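Local atomic coordinates of uncharacterized protein DUF1470 (Jannaschia sp. CCS1, PDB entry 3H0N), a protein that is of unknown function but binds zinc through a treble-clef zinc finger and may act as a regulator of transcription. Residues A[13-18]-A[44-48]. Sequence-based numbering, arbitrary orientation.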
# COMPACT_ATOMS: atom_id res chain seq x y z
N ARG A 13 4.10 -0.65 12.67
CA ARG A 13 3.95 -0.77 14.11
C ARG A 13 4.71 -1.96 14.66
O ARG A 13 5.43 -1.84 15.66
CB ARG A 13 2.47 -0.93 14.44
CG ARG A 13 2.16 -1.13 15.91
CD ARG A 13 0.67 -1.23 16.19
NE ARG A 13 -0.04 -2.34 15.56
CZ ARG A 13 -0.79 -2.28 14.43
NH1 ARG A 13 -0.91 -1.20 13.67
NH2 ARG A 13 -1.42 -3.39 14.06
N VAL A 14 4.56 -3.11 14.03
CA VAL A 14 5.23 -4.31 14.50
C VAL A 14 6.75 -4.14 14.35
O VAL A 14 7.51 -4.56 15.21
CB VAL A 14 4.71 -5.55 13.77
CG1 VAL A 14 5.57 -6.79 14.03
CG2 VAL A 14 3.27 -5.86 14.19
N SER A 15 7.20 -3.49 13.27
CA SER A 15 8.64 -3.27 13.08
C SER A 15 9.23 -2.48 14.25
O SER A 15 10.24 -2.86 14.84
CB SER A 15 8.91 -2.46 11.81
OG SER A 15 8.66 -3.20 10.63
N LEU A 16 8.56 -1.39 14.60
CA LEU A 16 9.02 -0.53 15.72
C LEU A 16 9.02 -1.30 17.02
O LEU A 16 10.00 -1.26 17.78
CB LEU A 16 8.15 0.72 15.85
CG LEU A 16 8.18 1.66 14.64
CD1 LEU A 16 6.98 2.63 14.70
CD2 LEU A 16 9.49 2.46 14.54
N ASP A 17 7.92 -1.97 17.29
CA ASP A 17 7.76 -2.72 18.54
C ASP A 17 8.79 -3.87 18.66
O ASP A 17 9.35 -4.08 19.74
CB ASP A 17 6.36 -3.29 18.67
CG ASP A 17 5.30 -2.24 18.98
OD1 ASP A 17 5.67 -1.10 19.29
OD2 ASP A 17 4.11 -2.64 18.95
N LEU A 18 9.02 -4.56 17.56
CA LEU A 18 9.94 -5.71 17.55
C LEU A 18 11.36 -5.20 17.78
O LEU A 18 12.11 -5.76 18.60
CB LEU A 18 9.82 -6.47 16.22
CG LEU A 18 10.90 -7.55 16.03
CD1 LEU A 18 10.88 -8.62 17.13
CD2 LEU A 18 10.69 -8.13 14.64
N LEU A 44 3.44 -9.08 20.88
CA LEU A 44 3.78 -8.40 19.64
C LEU A 44 2.77 -8.62 18.51
O LEU A 44 2.40 -7.69 17.78
CB LEU A 44 5.17 -8.83 19.17
CG LEU A 44 5.69 -8.19 17.88
CD1 LEU A 44 6.05 -6.68 18.12
CD2 LEU A 44 6.89 -8.94 17.34
N LEU A 45 2.35 -9.88 18.36
CA LEU A 45 1.53 -10.30 17.24
C LEU A 45 0.06 -10.50 17.63
O LEU A 45 -0.68 -11.15 16.90
CB LEU A 45 2.06 -11.63 16.66
CG LEU A 45 3.53 -11.57 16.24
CD1 LEU A 45 4.00 -12.94 15.72
CD2 LEU A 45 3.77 -10.47 15.25
N LYS A 46 -0.37 -9.93 18.76
CA LYS A 46 -1.74 -10.17 19.29
C LYS A 46 -2.85 -9.80 18.31
O LYS A 46 -3.95 -10.34 18.38
CB LYS A 46 -1.93 -9.39 20.59
CG LYS A 46 -1.95 -7.86 20.41
CD LYS A 46 -2.02 -7.12 21.75
CE LYS A 46 -2.37 -5.64 21.53
N ASP A 47 -2.60 -8.88 17.38
CA ASP A 47 -3.70 -8.47 16.47
C ASP A 47 -4.01 -9.55 15.44
O ASP A 47 -5.00 -9.45 14.73
CB ASP A 47 -3.37 -7.14 15.79
CG ASP A 47 -3.33 -5.96 16.76
OD1 ASP A 47 -3.90 -6.07 17.87
OD2 ASP A 47 -2.72 -4.92 16.41
N ASP A 48 -3.15 -10.59 15.36
CA ASP A 48 -3.35 -11.71 14.44
C ASP A 48 -3.48 -13.02 15.20
O ASP A 48 -2.48 -13.70 15.51
CB ASP A 48 -2.21 -11.83 13.43
CG ASP A 48 -2.46 -12.93 12.43
OD1 ASP A 48 -3.62 -13.34 12.28
OD2 ASP A 48 -1.51 -13.40 11.80
O HOH W 1 0.46 -4.49 17.25
O HOH W 2 2.69 -4.82 17.86
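Leu-44, the last residue of helix 38-44, lays its side chain against one flank of helix 10-22, where Val-14, Asp-17 and Leu-18 receive it. The contact joins helix 10-22 of the ABATE fold to the end of helix 38-44 and to the type I beta turn, Leu-45 to Asp-48, that follows it before helix 49-54. The apolar part rests on the two branches of Leu-44. With CG anti to the backbone N (chi1 -179°), the fork reaches across to the helix: CD1 lies 3.4 Å from Asp-17 CB, close packing against the aliphatic root of an acid, while CD2 lies 4.0 Å from Leu-18 CB. Val-14, a short branched residue, meets this leucine at about a right angle, its CG1 4.1 Å from Leu-44 CG. Val-14 CG1 also comes near CD2 of Leu-45, whose side chain touches Trp-125 of helix 121-138 and Phe-63 of helix 58-78. An alanine in place of Leu-44 would lose CG with both its methyls and would probably open a gap between Val-14, Asp-17 and Leu-18. The polar part borders this patch. Arg-13, long and bent at chi3, brings NH2 to 3.1 Å from Asp-47 OD2, a salt bridge with a weak hydrogen bond (127°) and planes 56° apart. Arg-13 NH1 is hydrogen-bonded to the carbonyl oxygens of Leu-4 and Ser-6, which would help to fix the guanidinium. Water bridges the segments: one molecule accepts from Arg-13 NE in the guanidinium plane and donates weakly to Asp-47 OD2, and another donates to both Asp-17 OD2, at 2.8 Å, and Leu-44 O, at 2.9 Å.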